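Local coordinates for protein 5'-tyrosyl-DNA phosphodiesterase (Caenorhabditis elegans, PDB 4FVA) that belongs to the endonuclease/exonuclease/phosphatase family, with a DNase I-like fold that holds a magnesium ion, at residues A[97-102]-A[139-144]. Sequence-based numbering, arbitrary orientation.
Sequences IHFQNS and AQFGFC. With EDO (1,2-ethanediol), chain E.
The aliphatic part of Gln-140 lies over one face of the Phe-99 ring, its CG 3.9 Å from the ring centroid in a CH-pi contact. With the chain extended beyond CG (chi2 166°), the amide runs out past the CD2 side of the ring, its plane only 18° from the ring's, and Gln-140 CD comes within 3.5 Å of Phe-99 CD2. Phe-143 meets the same ring at its edge, CD2 to Phe-99 CE1 at 3.9 Å, while Cys-144 SG approaches Phe-99 CZ obliquely. Beyond, Ile-97 CG2 touches Phe-143 CZ. C2 of an ethanediol, probably from the crystallisation liquor, lies over one face of the Phe-143 ring, toward its rim.

Gln-140 NE2 donates a nearly straight hydrogen bond to Asn-101 OD1 (2.9 Å), and OE1 accepts from the backbone N of Glu-128. Asn-101 ND2 in turn is hydrogen-bonded to Gln-136 O, one helical turn before Gln-140. Asn-101 belongs to a type I turn from Phe-99 to Ser-102. The contact ties the turn after strand 90-98 to helix 134-154 on the flank of the beta-sandwich, and the two hydrogen bonds of the Gln-140 side-chain amide fix which way round it sits against the aromatic ring.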
# COMPACT_ATOMS: atom_id res chain seq x y z
N ILE A 97 7.60 5.02 -12.26
CA ILE A 97 7.11 6.08 -13.12
C ILE A 97 6.84 7.31 -12.27
O ILE A 97 6.01 7.27 -11.35
CB ILE A 97 5.80 5.70 -13.81
CG1 ILE A 97 5.96 4.38 -14.57
CG2 ILE A 97 5.33 6.84 -14.72
CD1 ILE A 97 4.66 3.86 -15.14
N HIS A 98 7.53 8.40 -12.59
CA HIS A 98 7.31 9.68 -11.91
C HIS A 98 6.10 10.41 -12.48
O HIS A 98 6.03 10.65 -13.69
CB HIS A 98 8.57 10.55 -11.99
CG HIS A 98 9.71 10.05 -11.15
ND1 HIS A 98 10.41 8.89 -11.44
CD2 HIS A 98 10.28 10.56 -10.03
CE1 HIS A 98 11.34 8.70 -10.53
NE2 HIS A 98 11.29 9.71 -9.66
N PHE A 99 5.12 10.71 -11.63
CA PHE A 99 3.96 11.46 -12.07
C PHE A 99 4.43 12.84 -12.52
O PHE A 99 5.03 13.59 -11.75
CB PHE A 99 2.91 11.60 -10.97
CG PHE A 99 2.31 10.29 -10.53
CD1 PHE A 99 1.97 9.32 -11.46
CD2 PHE A 99 2.03 10.05 -9.19
CE1 PHE A 99 1.38 8.12 -11.05
CE2 PHE A 99 1.46 8.85 -8.77
CZ PHE A 99 1.13 7.89 -9.70
N GLN A 100 4.15 13.16 -13.78
CA GLN A 100 4.59 14.41 -14.39
C GLN A 100 3.96 15.63 -13.70
O GLN A 100 4.61 16.66 -13.54
CB GLN A 100 4.26 14.36 -15.89
CG GLN A 100 5.14 13.32 -16.62
CD GLN A 100 4.88 13.20 -18.12
OE1 GLN A 100 3.86 13.67 -18.63
NE2 GLN A 100 5.77 12.51 -18.82
N ASN A 101 2.71 15.48 -13.25
CA ASN A 101 1.98 16.58 -12.63
C ASN A 101 2.19 16.69 -11.12
O ASN A 101 1.49 17.46 -10.45
CB ASN A 101 0.48 16.41 -12.89
CG ASN A 101 -0.14 15.31 -12.03
OD1 ASN A 101 0.58 14.55 -11.36
ND2 ASN A 101 -1.46 15.21 -12.06
N SER A 102 3.11 15.92 -10.56
CA SER A 102 3.30 15.95 -9.11
C SER A 102 4.32 16.98 -8.63
O SER A 102 5.41 17.11 -9.18
CB SER A 102 3.69 14.57 -8.56
OG SER A 102 3.78 14.65 -7.15
N ALA A 139 -6.19 12.92 -11.57
CA ALA A 139 -5.50 12.57 -12.81
C ALA A 139 -4.57 11.38 -12.60
O ALA A 139 -4.48 10.50 -13.45
CB ALA A 139 -4.71 13.77 -13.33
N GLN A 140 -3.87 11.37 -11.47
CA GLN A 140 -2.96 10.27 -11.17
C GLN A 140 -3.73 8.95 -11.07
O GLN A 140 -3.31 7.94 -11.62
CB GLN A 140 -2.17 10.56 -9.90
CG GLN A 140 -1.17 11.71 -10.06
CD GLN A 140 -0.64 12.23 -8.73
OE1 GLN A 140 -1.01 11.74 -7.66
NE2 GLN A 140 0.21 13.26 -8.80
N PHE A 141 -4.85 8.97 -10.34
CA PHE A 141 -5.66 7.76 -10.19
C PHE A 141 -6.10 7.22 -11.56
O PHE A 141 -5.99 6.02 -11.83
CB PHE A 141 -6.87 8.03 -9.30
CG PHE A 141 -7.67 6.79 -8.99
CD1 PHE A 141 -7.36 6.00 -7.90
CD2 PHE A 141 -8.74 6.42 -9.80
CE1 PHE A 141 -8.09 4.85 -7.61
CE2 PHE A 141 -9.48 5.28 -9.53
CZ PHE A 141 -9.16 4.49 -8.43
N GLY A 142 -6.59 8.12 -12.42
CA GLY A 142 -7.00 7.75 -13.77
C GLY A 142 -5.85 7.13 -14.53
O GLY A 142 -5.98 6.07 -15.15
N PHE A 143 -4.69 7.77 -14.44
CA PHE A 143 -3.49 7.28 -15.07
C PHE A 143 -3.15 5.89 -14.56
O PHE A 143 -2.83 4.99 -15.34
CB PHE A 143 -2.33 8.26 -14.82
CG PHE A 143 -1.00 7.78 -15.32
CD1 PHE A 143 -0.59 8.06 -16.62
CD2 PHE A 143 -0.15 7.05 -14.50
CE1 PHE A 143 0.65 7.61 -17.10
CE2 PHE A 143 1.09 6.61 -14.95
CZ PHE A 143 1.50 6.89 -16.25
N CYS A 144 -3.23 5.71 -13.25
CA CYS A 144 -2.92 4.39 -12.69
C CYS A 144 -3.88 3.34 -13.22
O CYS A 144 -3.47 2.24 -13.58
CB CYS A 144 -2.94 4.42 -11.16
SG CYS A 144 -1.58 5.37 -10.44
C1 EDO E . 0.34 12.39 -14.51
O1 EDO E . -0.99 12.18 -15.02
C2 EDO E . 1.29 11.38 -15.17
O2 EDO E . 2.65 11.78 -15.01